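Local coordinates for putative heme binding protein (Tannerella forsythia, PDB 6EU8) that probably binds heme, as a member of the HmuY-like family of heme-binding proteins, and is captured here without heme, at residues 78-83 with 135-140; 109-114 with 131-136. One frame throughout, in Å; residues are numbered along the deposited sequence.

Contact 1. Residues 78-83 with 135-140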
ATOM      1  N   ILE A  78      -2.479  -0.864  -0.051  1.00 20.52           N
ATOM      2  CA  ILE A  78      -1.443  -0.445   0.921  1.00 22.00           C
ATOM      3  C   ILE A  78      -1.387  -1.498   2.014  1.00 20.63           C
ATOM      4  O   ILE A  78      -2.451  -1.877   2.573  1.00 21.83           O
ATOM      5  CB  ILE A  78      -1.758   0.898   1.623  1.00 22.50           C
ATOM      6  CG1 ILE A  78      -2.296   1.932   0.649  1.00 26.79           C
ATOM      7  CG2 ILE A  78      -0.518   1.417   2.355  1.00 23.39           C
ATOM      8  CD1 ILE A  78      -1.316   2.377  -0.357  1.00 27.14           C
ATOM      9  N   ARG A  79      -0.184  -2.016   2.290  1.00 21.17           N
ATOM     10  CA  ARG A  79       0.019  -2.900   3.451  1.00 22.08           C
ATOM     11  C   ARG A  79       1.111  -2.334   4.354  1.00 23.12           C
ATOM     12  O   ARG A  79       1.810  -1.389   4.006  1.00 22.51           O
ATOM     13  CB  ARG A  79       0.371  -4.328   3.038  1.00 23.29           C
ATOM     14  CG  ARG A  79       1.744  -4.469   2.405  1.00 22.78           C
ATOM     15  CD  ARG A  79       2.203  -5.903   2.293  1.00 24.79           C
ATOM     16  NE  ARG A  79       2.539  -6.453   3.609  1.00 25.85           N
ATOM     17  CZ  ARG A  79       3.336  -7.497   3.811  1.00 26.25           C
ATOM     18  NH1 ARG A  79       3.904  -8.148   2.800  1.00 27.19           N
ATOM     19  NH2 ARG A  79       3.577  -7.874   5.087  1.00 27.59           N
ATOM     20  N   THR A  80       1.252  -2.978   5.519  1.00 22.62           N
ATOM     21  CA  THR A  80       2.297  -2.650   6.487  1.00 23.02           C
ATOM     22  C   THR A  80       3.223  -3.851   6.693  1.00 23.80           C
ATOM     23  O   THR A  80       2.931  -4.960   6.241  1.00 23.45           O
ATOM     24  CB  THR A  80       1.671  -2.244   7.848  1.00 23.37           C
ATOM     25  OG1 THR A  80       1.075  -3.384   8.492  1.00 23.03           O
ATOM     26  CG2 THR A  80       0.655  -1.130   7.677  1.00 23.91           C
ATOM     27  N   ASN A  81       4.324  -3.619   7.429  1.00 23.37           N
ATOM     28  CA  ASN A  81       5.264  -4.714   7.790  1.00 25.76           C
ATOM     29  C   ASN A  81       4.915  -5.206   9.194  1.00 26.01           C
ATOM     30  O   ASN A  81       5.593  -4.842  10.177  1.00 27.08           O
ATOM     31  CB  ASN A  81       6.717  -4.231   7.690  1.00 25.04           C
ATOM     32  CG  ASN A  81       7.720  -5.357   7.822  1.00 26.33           C
ATOM     33  OD1 ASN A  81       7.341  -6.525   7.912  1.00 28.33           O
ATOM     34  ND2 ASN A  81       9.000  -5.022   7.799  1.00 28.21           N
ATOM     35  N   GLU A  82       3.868  -6.028   9.292  1.00 26.15           N
ATOM     36  CA  GLU A  82       3.279  -6.460  10.573  1.00 29.47           C
ATOM     37  C   GLU A  82       2.935  -5.279  11.503  1.00 29.20           C
ATOM     38  O   GLU A  82       3.211  -5.300  12.727  1.00 30.95           O
ATOM     39  CB  GLU A  82       4.209  -7.488  11.277  1.00 32.16           C
ATOM     40  CG  GLU A  82       4.419  -8.784  10.517  1.00 37.13           C
ATOM     41  CD  GLU A  82       5.484  -9.662  11.167  1.00 40.78           C
ATOM     42  OE1 GLU A  82       5.405  -9.867  12.389  1.00 51.34           O
ATOM     43  OE2 GLU A  82       6.421 -10.106  10.482  1.00 44.15           O
ATOM     44  N   GLY A  83       2.331  -4.245  10.927  1.00 27.10           N
ATOM     45  CA  GLY A  83       1.849  -3.072  11.643  1.00 27.34           C
ATOM     46  C   GLY A  83       0.360  -3.001  11.825  1.00 26.09           C
ATOM     47  O   GLY A  83      -0.358  -3.974  11.604  1.00 27.96           O
ATOM     48  N   LYS A 135      -1.321  -9.738   1.330  1.00 21.63           N
ATOM     49  CA  LYS A 135      -1.638  -9.003   2.562  1.00 22.60           C
ATOM     50  C   LYS A 135      -1.928  -7.544   2.219  1.00 21.98           C
ATOM     51  O   LYS A 135      -1.150  -6.915   1.497  1.00 22.49           O
ATOM     52  CB  LYS A 135      -0.469  -9.072   3.574  1.00 25.77           C
ATOM     53  CG  LYS A 135      -0.194 -10.469   4.091  1.00 28.53           C
ATOM     54  CD  LYS A 135       1.026 -10.533   5.013  1.00 34.56           C
ATOM     55  CE  LYS A 135       1.249 -11.945   5.537  1.00 40.33           C
ATOM     56  NZ  LYS A 135       2.680 -12.350   5.453  1.00 45.28           N
ATOM     57  N   VAL A 136      -3.042  -7.015   2.750  1.00 21.75           N
ATOM     58  CA  VAL A 136      -3.479  -5.642   2.549  1.00 21.89           C
ATOM     59  C   VAL A 136      -4.045  -5.114   3.874  1.00 21.57           C
ATOM     60  O   VAL A 136      -4.666  -5.874   4.624  1.00 23.47           O
ATOM     61  CB  VAL A 136      -4.546  -5.506   1.416  1.00 22.95           C
ATOM     62  CG1 VAL A 136      -3.965  -6.003   0.090  1.00 23.90           C
ATOM     63  CG2 VAL A 136      -5.836  -6.263   1.735  1.00 23.95           C
ATOM     64  N   ASN A 137      -3.900  -3.832   4.140  1.00 21.77           N
ATOM     65  CA  ASN A 137      -4.470  -3.251   5.360  1.00 20.97           C
ATOM     66  C   ASN A 137      -5.863  -2.693   5.072  1.00 22.62           C
ATOM     67  O   ASN A 137      -6.006  -1.846   4.166  1.00 21.61           O
ATOM     68  CB  ASN A 137      -3.574  -2.154   5.915  1.00 21.53           C
ATOM     69  CG  ASN A 137      -4.015  -1.743   7.308  1.00 22.78           C
ATOM     70  OD1 ASN A 137      -4.879  -0.905   7.478  1.00 22.46           O
ATOM     71  ND2 ASN A 137      -3.466  -2.421   8.302  1.00 23.38           N
ATOM     72  N   PRO A 138      -6.903  -3.157   5.809  1.00 23.41           N
ATOM     73  CA  PRO A 138      -8.282  -2.757   5.492  1.00 24.04           C
ATOM     74  C   PRO A 138      -8.631  -1.311   5.891  1.00 23.56           C
ATOM     75  O   PRO A 138      -9.611  -0.770   5.378  1.00 25.23           O
ATOM     76  CB  PRO A 138      -9.116  -3.764   6.292  1.00 25.18           C
ATOM     77  CG  PRO A 138      -8.257  -4.112   7.440  1.00 25.23           C
ATOM     78  CD  PRO A 138      -6.861  -4.115   6.925  1.00 24.42           C
ATOM     79  N   VAL A 139      -7.867  -0.705   6.815  1.00 22.23           N
ATOM     80  CA  VAL A 139      -8.011   0.707   7.155  1.00 23.36           C
ATOM     81  C   VAL A 139      -7.323   1.584   6.079  1.00 23.50           C
ATOM     82  O   VAL A 139      -7.948   2.487   5.511  1.00 22.76           O
ATOM     83  CB  VAL A 139      -7.492   1.028   8.597  1.00 23.52           C
ATOM     84  CG1 VAL A 139      -7.377   2.539   8.839  1.00 23.76           C
ATOM     85  CG2 VAL A 139      -8.408   0.364   9.636  1.00 25.84           C
ATOM     86  N   LEU A 140      -6.068   1.292   5.757  1.00 20.91           N
ATOM     87  CA  LEU A 140      -5.362   2.110   4.775  1.00 21.38           C
ATOM     88  C   LEU A 140      -6.015   2.051   3.396  1.00 21.02           C
ATOM     89  O   LEU A 140      -5.898   3.002   2.661  1.00 21.78           O
ATOM     90  CB  LEU A 140      -3.878   1.763   4.726  1.00 20.74           C
ATOM     91  CG  LEU A 140      -3.121   2.058   6.036  1.00 22.93           C
ATOM     92  CD1 LEU A 140      -1.723   1.445   6.014  1.00 23.22           C
ATOM     93  CD2 LEU A 140      -3.081   3.544   6.319  1.00 25.11           C
TER
HETATM   94  O   HOH W   1      -5.176  -1.446   1.043  1.00 23.23           O
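Ile78 and Leu140 form the tightly packed apolar end of this contact, their side chains crossing at about a right angle with Ile78 CG2 3.9 Å from Leu140 CD1. The same CD1 meets Thr80 CG2, so one leucine methyl touches both residues that flank Arg79. A single backbone bond joins the segments, Asn137 N to Ile78 O (2.9 Å), nearly straight at 168° and in the carbonyl plane. Water 1 adds a bridge, accepting from Ile78 N and donating to Asn137 O. On the solvent side, where Lys135 is exposed, the buried Arg79 lies across it: Lys135 CD sits 3.6 Å above the guanidinium plane, toward its rim. A bend at chi3 (-71°) turns the Arg79 group back so that NE donates to Thr80 O (3.1 Å), while NH1 forms a salt bridge with Glu62. Lys135 O, covered by the aliphatic part of Arg79, is buried without a polar partner. Asp107 OD1 links the two segments from outside, bonding Thr80 OG1 and Asn137 ND2. Beyond strand 127-136 the chain turns in an Asx motif, Asn137 OD1 accepting Leu140 N on a lone pair (3.0 Å); Thr80 OG1 and Gly83 N close an ST motif after strand 77-80.

Contact 2. Residues 109-114 with 131-136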
ATOM      1  N   GLU A 109      -5.161 -11.200   5.144  1.00 24.22           N
ATOM      2  CA  GLU A 109      -4.764 -12.043   4.008  1.00 26.36           C
ATOM      3  C   GLU A 109      -5.944 -12.208   3.076  1.00 26.03           C
ATOM      4  O   GLU A 109      -7.050 -12.580   3.533  1.00 29.14           O
ATOM      5  CB  GLU A 109      -4.324 -13.444   4.481  1.00 29.50           C
ATOM      6  CG  GLU A 109      -2.972 -13.458   5.187  1.00 34.84           C
ATOM      7  CD  GLU A 109      -2.396 -14.855   5.409  1.00 41.85           C
ATOM      8  OE1 GLU A 109      -3.097 -15.874   5.198  1.00 45.20           O
ATOM      9  OE2 GLU A 109      -1.212 -14.925   5.799  1.00 47.31           O
ATOM     10  N   ILE A 110      -5.728 -11.974   1.773  1.00 25.81           N
ATOM     11  CA  ILE A 110      -6.765 -12.163   0.757  1.00 27.15           C
ATOM     12  C   ILE A 110      -6.288 -13.195  -0.276  1.00 26.65           C
ATOM     13  O   ILE A 110      -5.180 -13.083  -0.813  1.00 23.87           O
ATOM     14  CB  ILE A 110      -7.207 -10.846   0.105  1.00 27.42           C
ATOM     15  CG1 ILE A 110      -6.041 -10.087  -0.528  1.00 26.99           C
ATOM     16  CG2 ILE A 110      -7.893  -9.957   1.137  1.00 29.33           C
ATOM     17  CD1 ILE A 110      -6.511  -8.914  -1.389  1.00 27.15           C
ATOM     18  N   LYS A 111      -7.137 -14.191  -0.535  1.00 26.20           N
ATOM     19  CA  LYS A 111      -6.842 -15.327  -1.400  1.00 26.14           C
ATOM     20  C   LYS A 111      -7.453 -15.167  -2.811  1.00 25.60           C
ATOM     21  O   LYS A 111      -8.660 -14.954  -2.949  1.00 25.26           O
ATOM     22  CB  LYS A 111      -7.428 -16.583  -0.756  1.00 29.94           C
ATOM     23  CG  LYS A 111      -7.089 -17.874  -1.456  1.00 34.12           C
ATOM     24  CD  LYS A 111      -7.764 -19.056  -0.754  1.00 40.48           C
ATOM     25  CE  LYS A 111      -7.624 -20.345  -1.537  1.00 45.38           C
ATOM     26  NZ  LYS A 111      -8.255 -21.469  -0.781  1.00 52.28           N
ATOM     27  N   ASP A 112      -6.618 -15.246  -3.843  1.00 22.98           N
ATOM     28  CA  ASP A 112      -7.055 -15.224  -5.248  1.00 24.70           C
ATOM     29  C   ASP A 112      -7.927 -14.024  -5.549  1.00 24.28           C
ATOM     30  O   ASP A 112      -8.988 -14.126  -6.206  1.00 24.13           O
ATOM     31  CB  ASP A 112      -7.783 -16.532  -5.610  1.00 24.90           C
ATOM     32  CG  ASP A 112      -6.849 -17.722  -5.693  1.00 27.33           C
ATOM     33  OD1 ASP A 112      -5.670 -17.572  -6.012  1.00 24.54           O
ATOM     34  OD2 ASP A 112      -7.330 -18.866  -5.503  1.00 34.94           O
ATOM     35  N   LYS A 113      -7.486 -12.866  -5.076  1.00 23.25           N
ATOM     36  CA  LYS A 113      -8.287 -11.632  -5.204  1.00 24.30           C
ATOM     37  C   LYS A 113      -7.495 -10.445  -5.747  1.00 25.21           C
ATOM     38  O   LYS A 113      -8.021  -9.677  -6.554  1.00 27.05           O
ATOM     39  CB  LYS A 113      -8.963 -11.289  -3.877  1.00 29.11           C
ATOM     40  CG  LYS A 113     -10.244 -12.104  -3.643  1.00 35.48           C
ATOM     41  CD  LYS A 113     -10.731 -12.078  -2.201  1.00 43.45           C
ATOM     42  CE  LYS A 113     -11.998 -12.918  -2.038  1.00 47.57           C
ATOM     43  NZ  LYS A 113     -12.226 -13.332  -0.623  1.00 52.98           N
ATOM     44  N   MET A 114      -6.239 -10.262  -5.336  1.00 22.13           N
ATOM     45  CA  MET A 114      -5.464  -9.084  -5.766  1.00 21.32           C
ATOM     46  C   MET A 114      -4.925  -9.231  -7.190  1.00 22.43           C
ATOM     47  O   MET A 114      -4.241 -10.216  -7.492  1.00 22.03           O
ATOM     48  CB  MET A 114      -4.321  -8.787  -4.806  1.00 21.39           C
ATOM     49  CG  MET A 114      -3.641  -7.432  -5.037  1.00 21.99           C
ATOM     50  SD  MET A 114      -2.142  -7.146  -4.050  1.00 22.98           S
ATOM     51  CE  MET A 114      -1.006  -8.172  -4.911  1.00 21.82           C
ATOM     52  N   ALA A 131      -2.950 -12.844  -7.363  1.00 20.02           N
ATOM     53  CA  ALA A 131      -1.997 -13.371  -6.364  1.00 20.54           C
ATOM     54  C   ALA A 131      -2.656 -14.489  -5.574  1.00 20.86           C
ATOM     55  O   ALA A 131      -3.763 -14.332  -5.077  1.00 21.39           O
ATOM     56  CB  ALA A 131      -1.566 -12.254  -5.451  1.00 20.05           C
ATOM     57  N   GLY A 132      -1.985 -15.642  -5.431  1.00 20.51           N
ATOM     58  CA  GLY A 132      -2.583 -16.733  -4.629  1.00 22.07           C
ATOM     59  C   GLY A 132      -2.911 -16.314  -3.200  1.00 22.54           C
ATOM     60  O   GLY A 132      -3.967 -16.655  -2.657  1.00 25.12           O
ATOM     61  N   MET A 133      -2.002 -15.561  -2.588  1.00 22.11           N
ATOM     62  CA  MET A 133      -2.225 -14.945  -1.315  1.00 23.43           C
ATOM     63  C   MET A 133      -1.541 -13.578  -1.282  1.00 22.47           C
ATOM     64  O   MET A 133      -0.425 -13.473  -1.771  1.00 23.11           O
ATOM     65  CB  MET A 133      -1.570 -15.829  -0.228  1.00 28.22           C
ATOM     66  CG  MET A 133      -2.219 -17.179   0.018  1.00 33.69           C
ATOM     67  SD  MET A 133      -3.894 -17.183   0.698  1.00 42.68           S
ATOM     68  CE  MET A 133      -3.960 -15.655   1.621  1.00 41.60           C
ATOM     69  N   ALA A 134      -2.209 -12.579  -0.719  1.00 21.54           N
ATOM     70  CA  ALA A 134      -1.634 -11.258  -0.519  1.00 21.65           C
ATOM     71  C   ALA A 134      -2.117 -10.650   0.802  1.00 22.51           C
ATOM     72  O   ALA A 134      -3.168 -11.022   1.324  1.00 25.32           O
ATOM     73  CB  ALA A 134      -1.940 -10.320  -1.706  1.00 22.70           C
ATOM     74  N   LYS A 135      -1.321  -9.738   1.330  1.00 21.63           N
ATOM     75  CA  LYS A 135      -1.638  -9.003   2.562  1.00 22.60           C
ATOM     76  C   LYS A 135      -1.928  -7.544   2.219  1.00 21.98           C
ATOM     77  O   LYS A 135      -1.150  -6.915   1.497  1.00 22.49           O
ATOM     78  CB  LYS A 135      -0.469  -9.072   3.574  1.00 25.77           C
ATOM     79  CG  LYS A 135      -0.194 -10.469   4.091  1.00 28.53           C
ATOM     80  CD  LYS A 135       1.026 -10.533   5.013  1.00 34.56           C
ATOM     81  CE  LYS A 135       1.249 -11.945   5.537  1.00 40.33           C
ATOM     82  NZ  LYS A 135       2.680 -12.350   5.453  1.00 45.28           N
ATOM     83  N   VAL A 136      -3.042  -7.015   2.750  1.00 21.75           N
ATOM     84  CA  VAL A 136      -3.479  -5.642   2.549  1.00 21.89           C
ATOM     85  C   VAL A 136      -4.045  -5.114   3.874  1.00 21.57           C
ATOM     86  O   VAL A 136      -4.666  -5.874   4.624  1.00 23.47           O
ATOM     87  CB  VAL A 136      -4.546  -5.506   1.416  1.00 22.95           C
ATOM     88  CG1 VAL A 136      -3.965  -6.003   0.090  1.00 23.90           C
ATOM     89  CG2 VAL A 136      -5.836  -6.263   1.735  1.00 23.95           C
TER
HETATM   90  O   HOH W   2      -4.994 -12.354  -3.554  1.00 21.01           O
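Strands 109-111 and 133-136 run antiparallel, with 144° between their directions and axes 4.6 Å apart at closest approach. Ile110 and Ala134 are a hydrogen-bonded pair, joined by Ile110 N to Ala134 O (2.8 Å) and Ala134 N to Ile110 O (3.0 Å). On one face Met133 doubles back through bends at chi2 and chi3, which bring its CE to 3.6 Å from Glu109 CB and its SD against Lys111 CB. Glu109 and Lys135 lie side by side there, but their charged ends stay 4.7 Å apart (OE2 to NZ). The pairing belongs to the large antiparallel sheet of this HmuY-family fold, and toward Asp112 and Gly132 the regular ladder is interrupted. Asp112 N still reaches Gly132 O, though from above the carbonyl plane, and Asp112 OD1 bonds His45. Water 2 sits in the interruption, donating to Ile110 O and Ala131 O and accepting from Lys113 N. Beyond it Ala131 N donates to Met114 O (2.9 Å). On the opposite face Ile110 CD1 meets Val136 CG1 at 4.1 Å, while the Met114 side chain, with CG anti to the backbone N (chi1 -169°), lays SD and CE against Ala134 CB.

Overall arrangement
After several earlier strands the chain, followed from the N terminus, reaches strand 77-80, an outermost strand of the four-stranded sheet, then crosses back into the large sheet, to which strands 84-87 and 105-111 belong. After the short strand 115-117 and helix 120-124 it returns along strand 127-136. Contact 2 closes the shorter loop, the 16 residues between 114 and 131, and joins sheet neighbours. Contact 1 closes a loop of 51 residues, in which segment 109-114 lies; apart from the shared Lys135 and Val136, contact 2 is thus nested inside it. Strand 127-136 serves both: contact 2 ties it within its own sheet, whereas its end in contact 1 reaches the separate four-stranded sheet. The two centres are about 12 Å apart.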